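Local coordinates for cystathionine beta-lyase family protein, YNBB B.subtilis ortholog (Clostridium acetobutylicum, PDB 3HVY) that probably acts as a pyridoxal phosphate-dependent carbon-sulfur lyase of the methionine gamma-lyase family, with a putative role in aluminium resistance, at residues N219-F224 with D332-I337; D347-I352 with K375-A380; S392-I397 with Y404-L409. All blocks are in the same frame, centred on the assembly; numbering follows the deposited sequence.

Contact 1: N219-F224 with D332-I337; sequences NCYGEF and DIIQAI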
# COMPACT_ATOMS: atom_id res chain seq x y z
N ASN D 219 7.85 24.30 -14.40
CA ASN D 219 8.33 24.79 -13.08
C ASN D 219 9.24 23.78 -12.37
O ASN D 219 9.53 23.94 -11.20
CB ASN D 219 7.13 25.07 -12.18
CG ASN D 219 7.44 26.09 -11.14
OD1 ASN D 219 8.22 27.01 -11.40
ND2 ASN D 219 6.83 25.94 -9.93
N CYS D 220 9.61 22.70 -13.06
CA CYS D 220 10.45 21.70 -12.45
C CYS D 220 11.72 22.25 -11.77
O CYS D 220 12.44 23.01 -12.37
CB CYS D 220 10.86 20.65 -13.49
SG CYS D 220 9.54 19.46 -13.92
N TYR D 221 11.94 21.80 -10.55
CA TYR D 221 13.09 22.12 -9.70
C TYR D 221 13.01 23.46 -9.03
O TYR D 221 13.89 23.83 -8.24
CB TYR D 221 14.38 22.08 -10.46
CG TYR D 221 14.82 20.71 -10.95
CD1 TYR D 221 15.19 19.75 -10.04
CD2 TYR D 221 14.94 20.41 -12.29
CE1 TYR D 221 15.67 18.54 -10.43
CE2 TYR D 221 15.42 19.13 -12.70
CZ TYR D 221 15.79 18.23 -11.74
OH TYR D 221 16.26 16.97 -12.05
N GLY D 222 11.98 24.22 -9.32
CA GLY D 222 11.92 25.57 -8.78
C GLY D 222 10.98 25.75 -7.59
O GLY D 222 10.95 26.81 -6.98
N GLU D 223 10.18 24.75 -7.26
CA GLU D 223 9.14 24.96 -6.27
C GLU D 223 9.76 25.26 -4.96
O GLU D 223 10.68 24.58 -4.57
CB GLU D 223 8.25 23.71 -6.12
CG GLU D 223 7.56 23.25 -7.44
CD GLU D 223 8.40 22.29 -8.30
OE1 GLU D 223 9.57 22.01 -7.97
OE2 GLU D 223 7.85 21.81 -9.33
N PHE D 224 9.25 26.28 -4.28
CA PHE D 224 9.73 26.77 -2.97
C PHE D 224 11.18 27.25 -2.87
O PHE D 224 11.66 27.50 -1.74
CB PHE D 224 9.50 25.70 -1.91
CG PHE D 224 8.08 25.27 -1.81
CD1 PHE D 224 7.07 26.20 -1.68
CD2 PHE D 224 7.73 23.93 -1.86
CE1 PHE D 224 5.73 25.81 -1.59
CE2 PHE D 224 6.38 23.53 -1.82
CZ PHE D 224 5.40 24.47 -1.65
N ASP D 332 16.29 27.54 -8.72
CA ASP D 332 16.10 26.11 -8.68
C ASP D 332 17.20 25.45 -7.83
O ASP D 332 18.01 26.14 -7.23
CB ASP D 332 15.98 25.52 -10.08
CG ASP D 332 17.26 25.62 -10.85
OD1 ASP D 332 18.30 25.67 -10.19
OD2 ASP D 332 17.24 25.62 -12.09
N ILE D 333 17.16 24.13 -7.73
CA ILE D 333 18.10 23.37 -6.88
C ILE D 333 19.34 22.84 -7.61
O ILE D 333 20.14 22.11 -7.04
CB ILE D 333 17.42 22.17 -6.15
CG1 ILE D 333 16.82 21.17 -7.13
CG2 ILE D 333 16.32 22.64 -5.15
CD1 ILE D 333 16.49 19.80 -6.51
N ILE D 334 19.53 23.25 -8.84
CA ILE D 334 20.61 22.70 -9.65
C ILE D 334 21.92 23.49 -9.50
O ILE D 334 21.89 24.71 -9.40
CB ILE D 334 20.27 22.74 -11.14
CG1 ILE D 334 18.90 22.09 -11.42
CG2 ILE D 334 21.40 22.09 -11.98
CD1 ILE D 334 18.79 20.72 -10.87
N GLN D 335 23.06 22.75 -9.51
CA GLN D 335 24.37 23.34 -9.46
C GLN D 335 25.19 22.70 -10.55
O GLN D 335 25.27 21.48 -10.60
CB GLN D 335 25.10 23.04 -8.16
CG GLN D 335 26.45 23.76 -8.02
CD GLN D 335 26.31 25.28 -8.18
OE1 GLN D 335 25.50 25.88 -7.50
NE2 GLN D 335 27.13 25.88 -9.05
N ALA D 336 25.83 23.52 -11.37
CA ALA D 336 26.73 23.08 -12.45
C ALA D 336 28.19 23.35 -12.08
O ALA D 336 28.49 24.34 -11.40
CB ALA D 336 26.35 23.76 -13.82
N ILE D 337 29.09 22.47 -12.50
CA ILE D 337 30.50 22.56 -12.20
C ILE D 337 31.25 22.25 -13.52
O ILE D 337 31.01 21.21 -14.12
CB ILE D 337 30.93 21.51 -11.16
CG1 ILE D 337 30.01 21.51 -9.90
CG2 ILE D 337 32.45 21.66 -10.81
CD1 ILE D 337 30.23 20.29 -9.00

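Contact 2: D347-I352 with K375-A380; sequences DFIKGI and KVIMAA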
# COMPACT_ATOMS: atom_id res chain seq x y z
N ASP D 347 34.92 10.87 -12.19
CA ASP D 347 35.31 10.58 -10.83
C ASP D 347 34.39 11.28 -9.83
O ASP D 347 34.05 10.71 -8.80
CB ASP D 347 36.76 10.99 -10.58
CG ASP D 347 37.79 10.01 -11.20
OD1 ASP D 347 37.37 8.99 -11.80
OD2 ASP D 347 39.02 10.27 -11.06
N PHE D 348 33.98 12.51 -10.14
CA PHE D 348 33.16 13.29 -9.22
C PHE D 348 31.76 12.66 -9.09
O PHE D 348 31.22 12.51 -7.97
CB PHE D 348 33.05 14.74 -9.68
CG PHE D 348 32.22 15.61 -8.75
CD1 PHE D 348 32.83 16.26 -7.68
CD2 PHE D 348 30.85 15.78 -8.96
CE1 PHE D 348 32.08 17.06 -6.80
CE2 PHE D 348 30.09 16.57 -8.09
CZ PHE D 348 30.72 17.22 -7.02
N ILE D 349 31.20 12.31 -10.25
CA ILE D 349 29.86 11.71 -10.32
C ILE D 349 29.84 10.35 -9.65
O ILE D 349 28.95 10.08 -8.82
CB ILE D 349 29.31 11.69 -11.76
CG1 ILE D 349 29.08 13.17 -12.19
CG2 ILE D 349 27.99 10.96 -11.84
CD1 ILE D 349 28.24 13.36 -13.37
N LYS D 350 30.85 9.53 -9.91
CA LYS D 350 30.99 8.25 -9.22
C LYS D 350 31.10 8.44 -7.70
O LYS D 350 30.57 7.65 -6.91
CB LYS D 350 32.18 7.47 -9.75
CG LYS D 350 31.96 6.83 -11.12
CD LYS D 350 33.30 6.18 -11.60
CE LYS D 350 33.18 5.29 -12.84
NZ LYS D 350 33.10 3.79 -12.55
N GLY D 351 31.78 9.50 -7.28
CA GLY D 351 31.92 9.77 -5.87
C GLY D 351 30.57 10.09 -5.25
O GLY D 351 30.31 9.69 -4.12
N ILE D 352 29.72 10.80 -5.99
CA ILE D 352 28.38 11.12 -5.52
C ILE D 352 27.62 9.82 -5.28
O ILE D 352 27.00 9.65 -4.24
CB ILE D 352 27.60 12.06 -6.47
CG1 ILE D 352 28.24 13.45 -6.47
CG2 ILE D 352 26.08 12.21 -6.01
CD1 ILE D 352 28.25 14.19 -5.14
N LYS D 375 27.39 10.12 -24.68
CA LYS D 375 27.02 9.25 -23.55
C LYS D 375 26.66 10.15 -22.34
O LYS D 375 27.15 11.29 -22.27
CB LYS D 375 28.19 8.31 -23.21
N VAL D 376 25.78 9.68 -21.46
CA VAL D 376 25.39 10.39 -20.22
C VAL D 376 25.83 9.52 -19.03
O VAL D 376 25.98 8.31 -19.18
CB VAL D 376 23.88 10.72 -20.23
CG1 VAL D 376 23.38 11.28 -18.90
CG2 VAL D 376 23.56 11.74 -21.35
N ILE D 377 26.15 10.12 -17.89
CA ILE D 377 26.55 9.37 -16.69
C ILE D 377 25.75 9.95 -15.57
O ILE D 377 25.51 11.17 -15.56
CB ILE D 377 28.09 9.42 -16.39
CG1 ILE D 377 28.43 8.52 -15.19
CG2 ILE D 377 28.61 10.82 -16.08
CD1 ILE D 377 29.90 8.37 -14.89
N MSE D 378 25.31 9.09 -14.65
CA MSE D 378 24.43 9.49 -13.58
C MSE D 378 24.75 8.80 -12.27
O MSE D 378 25.08 7.61 -12.25
CB MSE D 378 23.00 9.11 -13.90
CG MSE D 378 22.50 9.61 -15.25
SE MSE D 378 20.68 8.98 -15.55
CE MSE D 378 20.02 8.82 -13.58
N ALA D 379 24.61 9.57 -11.19
CA ALA D 379 24.62 9.07 -9.82
C ALA D 379 23.16 9.17 -9.43
O ALA D 379 22.57 10.27 -9.53
CB ALA D 379 25.50 9.95 -8.91
N ALA D 380 22.57 8.05 -9.00
CA ALA D 380 21.12 7.97 -8.72
C ALA D 380 20.76 6.99 -7.56
O ALA D 380 19.80 6.21 -7.65
CB ALA D 380 20.33 7.61 -10.04

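Contact 3: S392-I397 with Y404-L409; sequences SADAPI and YLQGGL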
# COMPACT_ATOMS: atom_id res chain seq x y z
N SER D 392 21.80 13.59 -6.06
CA SER D 392 22.06 12.92 -7.36
C SER D 392 22.88 13.83 -8.27
O SER D 392 23.10 14.99 -7.97
CB SER D 392 20.71 12.61 -7.99
OG SER D 392 19.84 13.76 -7.97
N ALA D 393 23.37 13.30 -9.39
CA ALA D 393 24.19 14.08 -10.29
C ALA D 393 24.16 13.39 -11.64
O ALA D 393 23.91 12.18 -11.73
CB ALA D 393 25.60 14.16 -9.79
N ASP D 394 24.40 14.16 -12.68
CA ASP D 394 24.42 13.62 -14.05
C ASP D 394 25.16 14.55 -14.97
O ASP D 394 25.39 15.72 -14.64
CB ASP D 394 23.02 13.37 -14.59
CG ASP D 394 22.06 14.53 -14.33
OD1 ASP D 394 21.45 14.61 -13.24
OD2 ASP D 394 21.88 15.34 -15.25
N ALA D 395 25.53 14.04 -16.15
CA ALA D 395 26.29 14.81 -17.09
C ALA D 395 26.38 14.11 -18.43
O ALA D 395 26.66 12.92 -18.47
CB ALA D 395 27.72 15.02 -16.55
N PRO D 396 26.17 14.85 -19.51
CA PRO D 396 26.62 14.31 -20.80
C PRO D 396 28.12 14.36 -20.89
O PRO D 396 28.75 15.31 -20.43
CB PRO D 396 26.03 15.28 -21.80
CG PRO D 396 25.85 16.54 -21.07
CD PRO D 396 25.50 16.15 -19.66
N ILE D 397 28.73 13.36 -21.53
CA ILE D 397 30.18 13.33 -21.63
C ILE D 397 30.57 14.07 -22.90
O ILE D 397 30.58 13.49 -24.00
CB ILE D 397 30.73 11.90 -21.61
CG1 ILE D 397 30.28 11.17 -20.34
CG2 ILE D 397 32.25 11.91 -21.62
CD1 ILE D 397 30.95 11.74 -19.09
N TYR D 404 26.37 18.20 -13.35
CA TYR D 404 25.21 18.80 -12.73
C TYR D 404 24.83 18.03 -11.50
O TYR D 404 24.56 16.84 -11.59
CB TYR D 404 24.05 18.86 -13.72
CG TYR D 404 24.44 19.56 -15.00
CD1 TYR D 404 24.21 20.91 -15.18
CD2 TYR D 404 25.04 18.88 -16.02
CE1 TYR D 404 24.59 21.54 -16.37
CE2 TYR D 404 25.43 19.49 -17.16
CZ TYR D 404 25.19 20.83 -17.34
OH TYR D 404 25.59 21.47 -18.53
N LEU D 405 24.83 18.72 -10.36
CA LEU D 405 24.50 18.16 -9.06
C LEU D 405 23.19 18.75 -8.60
O LEU D 405 22.93 19.93 -8.80
CB LEU D 405 25.58 18.52 -8.03
CG LEU D 405 25.35 18.04 -6.59
CD1 LEU D 405 25.95 16.69 -6.43
CD2 LEU D 405 25.91 18.95 -5.54
N GLN D 406 22.33 17.93 -8.05
CA GLN D 406 21.11 18.44 -7.44
C GLN D 406 20.61 17.54 -6.35
O GLN D 406 20.86 16.35 -6.35
CB GLN D 406 19.98 18.68 -8.42
CG GLN D 406 19.45 17.48 -9.09
CD GLN D 406 20.32 17.06 -10.19
OE1 GLN D 406 20.66 17.86 -11.06
NE2 GLN D 406 20.72 15.80 -10.18
N GLY D 407 19.92 18.14 -5.39
CA GLY D 407 19.24 17.40 -4.36
C GLY D 407 20.03 17.23 -3.10
O GLY D 407 21.17 17.63 -3.02
N GLY D 408 19.36 16.64 -2.13
CA GLY D 408 19.88 16.37 -0.82
C GLY D 408 18.73 16.49 0.18
O GLY D 408 18.28 17.61 0.49
N LEU D 409 18.27 15.34 0.67
CA LEU D 409 17.17 15.35 1.65
C LEU D 409 17.59 16.14 2.86
O LEU D 409 16.75 16.70 3.57
CB LEU D 409 16.78 13.95 2.05
CG LEU D 409 16.22 13.07 0.91
CD1 LEU D 409 16.17 11.62 1.32
CD2 LEU D 409 14.86 13.58 0.36
O HOH W 1 20.52 17.71 -13.72

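Contact 1: N219-F224 with D332-I337
Tyr221 carries nearly all of this contact, its ring meeting Ile333 and Ile334 while its carbonyl meets the backbone of Asp332 and Ile333. The CD1 methyl of Ile334 sits over the middle of one ring face, 3.7 Å from the centroid of the Tyr221 ring and 8° off its normal, a well-centred CH-pi contact. Ile333 approaches the ring obliquely, placing its CG1 3.6 Å from Tyr221 CD1; the two side chains cross at about a right angle. The stem of the ring lies opposite the carbonyl carbon of Tyr221 and beside the backbone nitrogen (chi1 -68°), which turns the ring toward these two isoleucines. At the root of the side chain, Tyr221 CB packs on Asp332 CB at 3.8 Å. The carbonyl oxygen Tyr221 O accepts a weak, bent hydrogen bond from Ile333 N (3.3 Å) and also lies 3.2 Å from Asp332 CA in a CA-H...O contact. The segment 219-224 leaves strand 214-218 of the seven-stranded cofactor-domain sheet, whereas 332-337 leads into strand 334-338 of the antiparallel sheet, so the contact joins a loop of the cofactor-binding domain to the entry of the C-terminal domain's sheet in this fold type I pyridoxal phosphate enzyme. A type II beta turn from Asn219 to Gly222, closed by Gly222 N to Asn219 O, puts Tyr221 at its third position with a positive phi of 78°. On the other side an Asx turn shapes the approach to the strand: Ile334 N donates to Asp332 OD1 at 3.0 Å, meeting that oxygen from above the carboxylate plane. The second oxygen, Asp332 OD2, is bonded to the hydroxyls of Ser185 and Ser193, and Tyr221 OH is hydrogen-bonded to Ser388 OG.

Contact 2: D347-I352 with K375-A380
Ile349 of helix 342-354 faces Ile377 and Ala379 of strand 376-379, and the contact between them is almost wholly apolar. The two isoleucines slide past each other in opposite directions, Ile349 CD1 ending 3.7 Å from the branch methyl CG2 of Ile377. With chi1 of Ile349 at -66°, its CG1 lies beside the backbone nitrogen and its CG2 opposite that nitrogen, and Ile349 CG2 rests over the strand backbone, 3.7 Å from Ala379 N. Three residues on, Ile352 brings its CG2 methyl to within 3.7 Å of Ala379 CB; Ile352 also touches Ala421 of helix 411-422. The alanine methyl thus meets both isoleucines of the helix.

Contacts between side chain and backbone reinforce this packing. Ala379 CB comes 3.5 Å from Ile349 O, and the axes of the two short segments approach to 7.2 Å and run roughly side by side, 31° from parallel.

A polar link lies at the margin, where Ala380 N is hydrogen-bonded to Gln353 OE1 just beyond the helical segment. The CB of selenomethionine Met378 points away from the helix, and its side chain packs on Asp394.

Ile349 also reaches Ala395 on the neighbouring strand, so the helix lies across more than the edge strand. A helix laid on one face of an antiparallel sheet in this way is the alpha/beta layering expected of the smaller, C-terminal domain in fold type I pyridoxal phosphate enzymes.

Contact 3: S392-I397 with Y404-L409
Ser392 OG is gripped from two directions: it accepts a nearly straight hydrogen bond from Gln406 NE2 (3.1 Å, N-H...O angle 176°) and is hydrogen-bonded to the carbonyl of Glu390 just before the strand. The serine oxygen lies in the plane of the Gln406 amide. That amide is folded back over its own strand and across to the neighbour, since the chain starts between the backbone nitrogen and carbonyl carbon (chi1 65°) and bends again at chi2 (-80°). From there NE2 also makes a weak bond to Asp394 OD1 at 3.4 Å. A water lies 2.7 Å from Gln406 OE1 and 3.1 Å from Asp394 OD2, which itself is hydrogen-bonded to the hydroxyl of Tyr188. Serine, aspartate and glutamine thus form one polar cluster on a single face of the sheet, and both ends of the glutamine amide have polar neighbours that would hold its rotation.

Tyr404 occupies the same face. Its ring meets Asp394 O at the edge, in plane, with CD2 3.5 Å from that oxygen, and Pro396 CD approaches CE2 of the ring obliquely. The ring is further placed by Tyr188, and Tyr404 OH is bonded to Gly189 O.

In the backbone, two hydrogen-bonded pairs join the strands. Ser392 N meets Gln406 O at 2.9 Å, Asp394 N meets Tyr404 O at 2.9 Å, and each pair is completed by the reciprocal bond. Between them Ala393 and Leu405 form a non-hydrogen-bonded pair, with Ala393 CA 3.1 Å from Tyr404 O. Their side chains turn to the opposite face, where Leu405 touches Ile352 of helix 342-354. This is an antiparallel beta hairpin of strands 392-396 and 402-406, whose strand 402-406 is the middle one of the five-stranded sheet of the C-terminal domain.

In the fold
All three contacts reach the antiparallel sheet, contact 1 by way of 332-337, and the hairpin of contact 3 lies between strand 334-338 of contact 1 and strand 376-379 of contact 2. Gln335 O lies 2.8 Å from Leu405 N, and Ala379 N 2.8 Å from Ala393 O, both probable hydrogen bonds. Contact centres are about 11 Å apart for 1 and 3, about 8 Å for 2 and 3, and about 18 Å for 1 and 2, yet Ile337 CD1 still packs on Phe348 CZ at 3.7 Å. Contact 1 has a link to the cofactor-lysine region: Glu223 O is hydrogen-bonded to Asn245 ND2 and Ile333 packs on Asn245, the residue after Lys244, which carries the pyridoxal phosphate.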